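Local coordinates for hypothetical protein (Ruminococcus gnavus, PDB 4QAN) that is of unknown function but has a cystatin-like fold, as a divergent member of the NTF2-like superfamily, and can bind a magnesium ion, at residues A213-E218 with R239-T245; F228-I232 with L267-L271; Y263-L267 with I351-S355. All blocks are in the same frame, centred on the assembly; numbering follows the deposited sequence. Where two conformers were deposited one is given.

Contact 1. Residues A213-E218 with R239-T245; sequences AMPISE and RALAFAT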
loop_
_atom_site.group_PDB
_atom_site.type_symbol
_atom_site.label_atom_id
_atom_site.label_comp_id
_atom_site.label_asym_id
_atom_site.label_seq_id
_atom_site.Cartn_x
_atom_site.Cartn_y
_atom_site.Cartn_z
ATOM N N ALA A 213 -2.921 -11.817 -0.525
ATOM C CA ALA A 213 -4.251 -12.400 -0.666
ATOM C C ALA A 213 -4.178 -13.541 -1.686
ATOM O O ALA A 213 -3.292 -13.542 -2.544
ATOM C CB ALA A 213 -5.241 -11.342 -1.097
HETATM N N MSE A 214 -5.065 -14.523 -1.537
HETATM C CA MSE A 214 -5.163 -15.618 -2.492
HETATM C C MSE A 214 -6.206 -15.278 -3.518
HETATM O O MSE A 214 -7.055 -14.435 -3.282
HETATM C CB MSE A 214 -5.533 -16.905 -1.773
HETATM C CG MSE A 214 -7.009 -16.965 -1.408
HETATM SE SE MSE A 214 -7.357 -18.672 -0.505
HETATM C CE MSE A 214 -9.322 -18.498 -0.522
ATOM N N PRO A 215 -6.158 -15.932 -4.692
ATOM C CA PRO A 215 -7.248 -15.709 -5.638
ATOM C C PRO A 215 -8.591 -16.229 -5.108
ATOM O O PRO A 215 -8.639 -17.308 -4.535
ATOM C CB PRO A 215 -6.819 -16.534 -6.856
ATOM C CG PRO A 215 -5.341 -16.558 -6.765
ATOM C CD PRO A 215 -5.086 -16.735 -5.299
ATOM N N ILE A 216 -9.655 -15.443 -5.257
ATOM C CA ILE A 216 -11.021 -15.966 -5.126
ATOM C C ILE A 216 -11.833 -15.498 -6.320
ATOM O O ILE A 216 -11.555 -14.441 -6.896
ATOM C CB ILE A 216 -11.736 -15.546 -3.821
ATOM C CG1 ILE A 216 -11.897 -14.034 -3.744
ATOM C CG2 ILE A 216 -10.989 -16.072 -2.598
ATOM C CD1 ILE A 216 -12.630 -13.581 -2.495
ATOM N N SER A 217 -12.844 -16.279 -6.673
ATOM C CA SER A 217 -13.637 -16.028 -7.859
ATOM C C SER A 217 -15.103 -16.371 -7.607
ATOM O O SER A 217 -15.433 -16.927 -6.589
ATOM C CB SER A 217 -13.087 -16.878 -9.007
ATOM O OG SER A 217 -13.240 -18.264 -8.747
ATOM N N GLU A 218 -15.965 -16.031 -8.556
ATOM C CA GLU A 218 -17.372 -16.428 -8.534
ATOM C C GLU A 218 -17.726 -16.974 -9.911
ATOM O O GLU A 218 -16.991 -16.753 -10.877
ATOM C CB GLU A 218 -18.264 -15.228 -8.205
ATOM C CG GLU A 218 -18.019 -14.599 -6.839
ATOM C CD GLU A 218 -18.319 -15.522 -5.657
ATOM O OE1 GLU A 218 -18.904 -16.606 -5.847
ATOM O OE2 GLU A 218 -17.965 -15.160 -4.517
ATOM N N ARG A 239 -10.742 -9.438 1.350
ATOM C CA ARG A 239 -11.500 -10.249 0.425
ATOM C C ARG A 239 -11.767 -9.460 -0.858
ATOM O O ARG A 239 -11.713 -9.997 -1.976
ATOM C CB ARG A 239 -12.797 -10.683 1.108
ATOM C CG ARG A 239 -13.630 -11.671 0.346
ATOM C CD ARG A 239 -14.771 -12.214 1.218
ATOM N NE ARG A 239 -15.889 -12.672 0.392
ATOM C CZ ARG A 239 -15.974 -13.863 -0.200
ATOM N NH1 ARG A 239 -15.012 -14.778 -0.046
ATOM N NH2 ARG A 239 -17.048 -14.146 -0.937
ATOM N N ALA A 240 -12.017 -8.169 -0.701
ATOM C CA ALA A 240 -12.139 -7.296 -1.856
ATOM C C ALA A 240 -10.887 -7.363 -2.739
ATOM O O ALA A 240 -10.998 -7.404 -3.977
ATOM C CB ALA A 240 -12.417 -5.873 -1.428
ATOM N N LEU A 241 -9.705 -7.395 -2.122
ATOM C CA LEU A 241 -8.469 -7.461 -2.910
ATOM C C LEU A 241 -8.304 -8.841 -3.549
ATOM O O LEU A 241 -7.938 -8.935 -4.721
ATOM C CB LEU A 241 -7.258 -7.150 -2.056
ATOM C CG LEU A 241 -7.217 -5.740 -1.475
ATOM C CD1 LEU A 241 -6.161 -5.682 -0.378
ATOM C CD2 LEU A 241 -6.964 -4.677 -2.530
ATOM N N ALA A 242 -8.603 -9.898 -2.783
ATOM C CA ALA A 242 -8.615 -11.278 -3.299
ATOM C C ALA A 242 -9.357 -11.461 -4.635
ATOM O O ALA A 242 -8.956 -12.287 -5.450
ATOM C CB ALA A 242 -9.201 -12.224 -2.268
ATOM N N PHE A 243 -10.436 -10.718 -4.853
ATOM C CA PHE A 243 -11.212 -10.811 -6.127
ATOM C C PHE A 243 -10.444 -10.388 -7.371
ATOM O O PHE A 243 -10.828 -10.744 -8.493
ATOM C CB PHE A 243 -12.531 -10.022 -6.046
ATOM C CG PHE A 243 -13.634 -10.757 -5.323
ATOM C CD1 PHE A 243 -14.121 -11.957 -5.817
ATOM C CD2 PHE A 243 -14.171 -10.259 -4.148
ATOM C CE1 PHE A 243 -15.122 -12.654 -5.145
ATOM C CE2 PHE A 243 -15.184 -10.932 -3.487
ATOM C CZ PHE A 243 -15.652 -12.135 -3.977
ATOM N N ALA A 244 -9.391 -9.599 -7.197
ATOM C CA ALA A 244 -8.523 -9.224 -8.320
ATOM C C ALA A 244 -7.126 -9.852 -8.233
ATOM O O ALA A 244 -6.241 -9.498 -8.990
ATOM C CB ALA A 244 -8.412 -7.718 -8.394
ATOM N N THR A 245 -6.934 -10.791 -7.321
ATOM C CA THR A 245 -5.651 -11.476 -7.203
ATOM C C THR A 245 -5.606 -12.600 -8.239
ATOM O O THR A 245 -6.246 -13.618 -8.079
ATOM C CB THR A 245 -5.466 -12.007 -5.780
ATOM O OG1 THR A 245 -5.601 -10.908 -4.863
ATOM C CG2 THR A 245 -4.094 -12.668 -5.617
#
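Ile216 CD1 lies over the middle of the Phe243 ring, 3.6 Å from its centroid and 10° off the normal, a CH-pi contact. The branch gets there because CG1 is placed between the backbone N and the carbonyl carbon (chi1 62°), which turns it toward Ala242 and Phe243. Ile216 CG1 packs on Ala242 CB at 3.6 Å, and CD1 meets Arg239 CG while covering one face of the guanidinium. Thr245 CG2 touches Ala213 O at 3.3 Å. The backbone is tied by Ile216 N to Ala242 O, 3.2 Å and 166° at the hydrogen; this oxygen also accepts from Thr245 N, from the opposite face of the carbonyl, closing a type I turn from Ala242 to Thr245 against which the loop before helix 221-234 packs. Gln350 NE2 bonds both Ile216 O and Thr245 O. At the polar edge Glu218 OE2 lies in the plane of the Phe243 ring and reaches Arg239 NH2 at 3.8 Å, a long salt bridge. An alanine at Phe243 would probably leave Ile216 CD1 and the Glu218 carboxylate without the ring they share. Apolar packing and one backbone bond thus dominate between the segments, the long salt bridge probably adding little.

Contact 2. Residues F228-I232 with L267-L271; sequences FIYAI and LKTML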
loop_
_atom_site.group_PDB
_atom_site.type_symbol
_atom_site.label_atom_id
_atom_site.label_comp_id
_atom_site.label_asym_id
_atom_site.label_seq_id
_atom_site.Cartn_x
_atom_site.Cartn_y
_atom_site.Cartn_z
ATOM N N PHE A 228 -17.663 -8.563 -4.515
ATOM C CA PHE A 228 -16.675 -7.500 -4.321
ATOM C C PHE A 228 -17.294 -6.298 -3.598
ATOM O O PHE A 228 -16.789 -5.853 -2.568
ATOM C CB PHE A 228 -16.123 -7.106 -5.695
ATOM C CG PHE A 228 -15.250 -5.869 -5.705
ATOM C CD1 PHE A 228 -13.955 -5.908 -5.214
ATOM C CD2 PHE A 228 -15.701 -4.691 -6.284
ATOM C CE1 PHE A 228 -13.143 -4.787 -5.270
ATOM C CE2 PHE A 228 -14.886 -3.571 -6.343
ATOM C CZ PHE A 228 -13.604 -3.622 -5.823
ATOM N N ILE A 229 -18.424 -5.811 -4.102
ATOM C CA ILE A 229 -19.158 -4.734 -3.430
ATOM C C ILE A 229 -19.691 -5.132 -2.047
ATOM O O ILE A 229 -19.713 -4.319 -1.136
ATOM C CB ILE A 229 -20.275 -4.176 -4.347
ATOM C CG1 ILE A 229 -19.642 -3.540 -5.604
ATOM C CG2 ILE A 229 -21.175 -3.191 -3.611
ATOM C CD1 ILE A 229 -18.623 -2.444 -5.345
ATOM N N TYR A 230 -20.087 -6.382 -1.869
ATOM C CA TYR A 230 -20.536 -6.848 -0.567
ATOM C C TYR A 230 -19.383 -6.806 0.438
ATOM O O TYR A 230 -19.571 -6.407 1.594
ATOM C CB TYR A 230 -21.095 -8.272 -0.653
ATOM C CG TYR A 230 -21.529 -8.866 0.689
ATOM C CD1 TYR A 230 -22.654 -8.385 1.351
ATOM C CD2 TYR A 230 -20.802 -9.909 1.293
ATOM C CE1 TYR A 230 -23.054 -8.918 2.571
ATOM C CE2 TYR A 230 -21.188 -10.454 2.516
ATOM C CZ TYR A 230 -22.316 -9.962 3.149
ATOM O OH TYR A 230 -22.716 -10.492 4.348
ATOM N N ALA A 231 -18.203 -7.236 0.008
ATOM C CA ALA A 231 -16.996 -7.121 0.838
ATOM C C ALA A 231 -16.730 -5.677 1.317
ATOM O O ALA A 231 -16.419 -5.428 2.495
ATOM C CB ALA A 231 -15.792 -7.650 0.075
ATOM N N ILE A 232 -16.861 -4.734 0.396
ATOM C CA ILE A 232 -16.715 -3.308 0.703
ATOM C C ILE A 232 -17.753 -2.855 1.737
ATOM O O ILE A 232 -17.404 -2.201 2.733
ATOM C CB ILE A 232 -16.770 -2.470 -0.600
ATOM C CG1 ILE A 232 -15.454 -2.694 -1.376
ATOM C CG2 ILE A 232 -16.966 -0.987 -0.297
ATOM C CD1 ILE A 232 -15.401 -2.147 -2.788
ATOM N N LEU A 267 -8.767 0.611 -5.736
ATOM C CA LEU A 267 -9.929 0.421 -4.884
ATOM C C LEU A 267 -10.145 1.672 -4.027
ATOM O O LEU A 267 -11.218 2.299 -4.081
ATOM C CB LEU A 267 -9.754 -0.843 -4.032
ATOM C CG LEU A 267 -10.768 -1.179 -2.929
ATOM C CD1 LEU A 267 -12.194 -0.906 -3.360
ATOM C CD2 LEU A 267 -10.629 -2.630 -2.476
ATOM N N LYS A 268 -9.111 2.062 -3.290
ATOM C CA LYS A 268 -9.098 3.336 -2.559
ATOM C C LYS A 268 -9.606 4.493 -3.400
ATOM O O LYS A 268 -10.410 5.323 -2.957
ATOM C CB LYS A 268 -7.680 3.670 -2.104
ATOM C CG LYS A 268 -7.588 4.964 -1.300
ATOM C CD LYS A 268 -6.164 5.403 -1.040
ATOM C CE LYS A 268 -5.465 5.825 -2.314
ATOM N NZ LYS A 268 -4.006 5.984 -2.072
ATOM N N THR A 269 -9.141 4.528 -4.635
ATOM C CA THR A 269 -9.465 5.595 -5.521
ATOM C C THR A 269 -10.967 5.589 -5.817
ATOM O O THR A 269 -11.604 6.644 -5.862
ATOM C CB THR A 269 -8.590 5.496 -6.780
ATOM O OG1 THR A 269 -7.221 5.678 -6.391
ATOM C CG2 THR A 269 -8.980 6.546 -7.805
HETATM N N MSE A 270 -11.522 4.395 -5.980
HETATM C CA MSE A 270 -12.946 4.217 -6.224
HETATM C C MSE A 270 -13.730 4.691 -5.016
HETATM O O MSE A 270 -14.670 5.461 -5.154
HETATM C CB MSE A 270 -13.242 2.756 -6.575
HETATM C CG MSE A 270 -14.746 2.603 -6.797
HETATM SE SE MSE A 270 -15.309 0.786 -7.256
HETATM C CE MSE A 270 -15.363 0.050 -5.428
ATOM N N LEU A 271 -13.350 4.254 -3.823
ATOM C CA LEU A 271 -14.032 4.698 -2.613
ATOM C C LEU A 271 -13.963 6.224 -2.463
ATOM O O LEU A 271 -14.957 6.855 -2.068
ATOM C CB LEU A 271 -13.446 4.023 -1.368
ATOM C CG LEU A 271 -13.406 2.495 -1.372
ATOM C CD1 LEU A 271 -12.711 2.003 -0.126
ATOM C CD2 LEU A 271 -14.795 1.884 -1.495
#
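Phe228, Ile229 and Ile232 of helix 221-234 face Leu267, Met270 and Leu271 of helix 254-275 across the helical layer beside the curled sheet of strands 305-314 to 367-369, an arrangement consistent with the cystatin-like, NTF2-like fold. The two segments have axes 13.0 Å apart and 70° between their directions. At that separation the backbones stay well clear of each other, and the ends of long apolar side chains span the interval without a single hydrogen bond.

Met270, a selenomethionine in the crystal, supplies the central methyl. Its chain runs straight out from the helix and then bends at the selenium (chi3 82°), which brings CE in among three partners. Phe228 CE2 is 3.8 Å from Met270 CE, and Ile229 CD1 borders the same methyl at 4.1 Å. The Phe228 ring comes from the opposite direction to Met270, and its CZ also reaches Leu267 CD1 at 3.9 Å; both methyls approach the ring obliquely. Leu267 and Ile232 slide past each other in opposite senses, whereas Leu271 crosses Ile232 at a slant, CD2 lying 3.8 Å from CG2 of the isoleucine. Ala240 of helix 237-242 packs against both Phe228 and Leu267, and Leu89 of helix 87-108 covers Leu267 and Leu271, so two further helices border the cluster.

The packing is tightest at Ile232 CD1: this one methyl rests over the rim of one Phe228 face while sitting 3.4 Å from Met270 CE and 3.5 Å from Leu267 CD1.

Contact 3. Residues Y263-L267 with I351-S355; sequences YAKEL and IQSLS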
loop_
_atom_site.group_PDB
_atom_site.type_symbol
_atom_site.label_atom_id
_atom_site.label_comp_id
_atom_site.label_asym_id
_atom_site.label_seq_id
_atom_site.Cartn_x
_atom_site.Cartn_y
_atom_site.Cartn_z
ATOM N N TYR A 263 -3.695 -2.560 -6.858
ATOM C CA TYR A 263 -5.144 -2.743 -6.888
ATOM C C TYR A 263 -5.768 -2.045 -5.675
ATOM O O TYR A 263 -6.820 -1.427 -5.793
ATOM C CB TYR A 263 -5.548 -4.216 -6.969
ATOM C CG TYR A 263 -7.035 -4.396 -7.209
ATOM C CD1 TYR A 263 -7.587 -4.176 -8.472
ATOM C CD2 TYR A 263 -7.893 -4.768 -6.170
ATOM C CE1 TYR A 263 -8.945 -4.324 -8.697
ATOM C CE2 TYR A 263 -9.253 -4.930 -6.383
ATOM C CZ TYR A 263 -9.776 -4.702 -7.651
ATOM O OH TYR A 263 -11.122 -4.870 -7.889
ATOM N N ALA A 264 -5.090 -2.127 -4.531
ATOM C CA ALA A 264 -5.500 -1.410 -3.344
ATOM C C ALA A 264 -5.648 0.093 -3.623
ATOM O O ALA A 264 -6.597 0.741 -3.152
ATOM C CB ALA A 264 -4.515 -1.636 -2.215
ATOM N N LYS A 265 -4.683 0.634 -4.349
ATOM C CA LYS A 265 -4.735 2.013 -4.754
ATOM C C LYS A 265 -5.948 2.318 -5.617
ATOM O O LYS A 265 -6.577 3.364 -5.412
ATOM C CB LYS A 265 -3.470 2.411 -5.500
ATOM C CG LYS A 265 -3.380 3.911 -5.657
ATOM C CD LYS A 265 -2.099 4.360 -6.306
ATOM C CE LYS A 265 -2.111 5.878 -6.383
ATOM N NZ LYS A 265 -0.931 6.374 -7.105
ATOM N N GLU A 266 -6.252 1.437 -6.581
ATOM C CA GLU A 266 -7.427 1.606 -7.478
ATOM C C GLU A 266 -8.729 1.528 -6.695
ATOM O O GLU A 266 -9.696 2.247 -6.991
ATOM C CB GLU A 266 -7.538 0.491 -8.542
ATOM C CG GLU A 266 -6.534 0.450 -9.685
ATOM C CD GLU A 266 -6.716 -0.803 -10.591
ATOM O OE1 GLU A 266 -7.815 -1.046 -11.211
ATOM O OE2 GLU A 266 -5.723 -1.565 -10.699
ATOM N N LEU A 267 -8.767 0.611 -5.736
ATOM C CA LEU A 267 -9.929 0.421 -4.884
ATOM C C LEU A 267 -10.145 1.672 -4.027
ATOM O O LEU A 267 -11.218 2.299 -4.081
ATOM C CB LEU A 267 -9.754 -0.843 -4.032
ATOM C CG LEU A 267 -10.768 -1.179 -2.929
ATOM C CD1 LEU A 267 -12.194 -0.906 -3.360
ATOM C CD2 LEU A 267 -10.629 -2.630 -2.476
ATOM N N ILE A 351 -11.955 -9.992 -11.005
ATOM C CA ILE A 351 -11.826 -8.619 -11.460
ATOM C C ILE A 351 -10.411 -8.432 -11.995
ATOM O O ILE A 351 -9.457 -8.706 -11.295
ATOM C CB ILE A 351 -12.127 -7.614 -10.353
ATOM C CG1 ILE A 351 -13.594 -7.716 -9.921
ATOM C CG2 ILE A 351 -11.824 -6.188 -10.814
ATOM C CD1 ILE A 351 -13.923 -6.955 -8.631
ATOM N N GLN A 352 -10.283 -8.005 -13.250
ATOM C CA GLN A 352 -8.959 -7.640 -13.792
ATOM C C GLN A 352 -8.611 -6.192 -13.458
ATOM O O GLN A 352 -7.518 -5.918 -12.978
ATOM C CB GLN A 352 -8.895 -7.872 -15.286
ATOM C CG GLN A 352 -7.566 -7.487 -15.922
ATOM C CD GLN A 352 -7.477 -7.947 -17.361
ATOM O OE1 GLN A 352 -7.479 -7.138 -18.276
ATOM N NE2 GLN A 352 -7.414 -9.254 -17.568
ATOM N N SER A 353 -9.566 -5.287 -13.633
ATOM C CA SER A 353 -9.387 -3.888 -13.233
ATOM C C SER A 353 -10.709 -3.183 -12.960
ATOM O O SER A 353 -11.774 -3.637 -13.360
ATOM C CB SER A 353 -8.593 -3.103 -14.299
ATOM O OG SER A 353 -9.411 -2.842 -15.419
ATOM N N LEU A 354 -10.611 -2.066 -12.259
ATOM C CA LEU A 354 -11.739 -1.221 -11.965
ATOM C C LEU A 354 -11.884 -0.154 -13.062
ATOM O O LEU A 354 -12.158 1.012 -12.783
ATOM C CB LEU A 354 -11.576 -0.602 -10.567
ATOM C CG LEU A 354 -11.485 -1.633 -9.431
ATOM C CD1 LEU A 354 -11.243 -0.996 -8.059
ATOM C CD2 LEU A 354 -12.715 -2.533 -9.397
ATOM N N SER A 355 -11.725 -0.581 -14.316
ATOM C CA SER A 355 -11.880 0.297 -15.468
ATOM C C SER A 355 -12.744 -0.373 -16.517
ATOM O O SER A 355 -12.922 -1.586 -16.527
ATOM C CB SER A 355 -10.516 0.599 -16.088
ATOM O OG SER A 355 -9.978 -0.570 -16.680
HETATM O O HOH W 1 -5.810 -4.097 -11.652
#
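Tyr263 points its phenol end at strand 349-353 and crosses both Leu354 and Ile351 at about a right angle. The ring leaves the helix with CG opposite the backbone N (chi1 -171°), and its OH is driven between two aliphatic branches, 3.2 Å from Leu354 CD2 and 3.3 Å from Ile351 CG2. Leu354 CG meets the ring obliquely at Tyr263 CE1, 3.8 Å away. The other methyl of Leu354, CD1, rests on the helix backbone at Leu267 CA, 3.7 Å off.

One turn along from Tyr263, Glu266 reaches out extended and uses both carboxylate oxygens. Glu266 OE1 takes the N-H of Leu354 at 3.2 Å, almost straight at 175° and nearly in line with its C-O bond. Glu266 OE2 accepts from a water at 2.7 Å, and that water donates its other proton to Gln352 O at 2.8 Å. Gln352 and Ser353 form a classic beta bulge opposite Thr341, so the carboxylate grips the chain just where the strand is distorted and ends.

The chemistry is split: the Tyr263 hydroxyl is buried with no polar partner in the model, at some probable cost, whereas Glu266 links the helix directly to the residue just after the strand and, through water, to the strand itself.

All three contacts lie on the same side of the chain's centre, and Phe228 of contact 2 touches both others. Phe228 CD1 is 3.5 Å from Ala240 O of contact 1, and Phe228 CE1 is 3.3 Å from Tyr263 OH of contact 3. Contacts 2 and 3, with centres about 9 Å apart, also share Leu267 on helix 254-275. Contact 1 joins contact 3 through the backbone, Phe243 O to Ile351 N at 2.9 Å, a probable hydrogen bond that ties the turn of Ala242 to Thr245 to strand 349-353. Together they knit three successive helices to the sheet. None lies at Ser360, the magnesium-binding residue, where this model holds no ion.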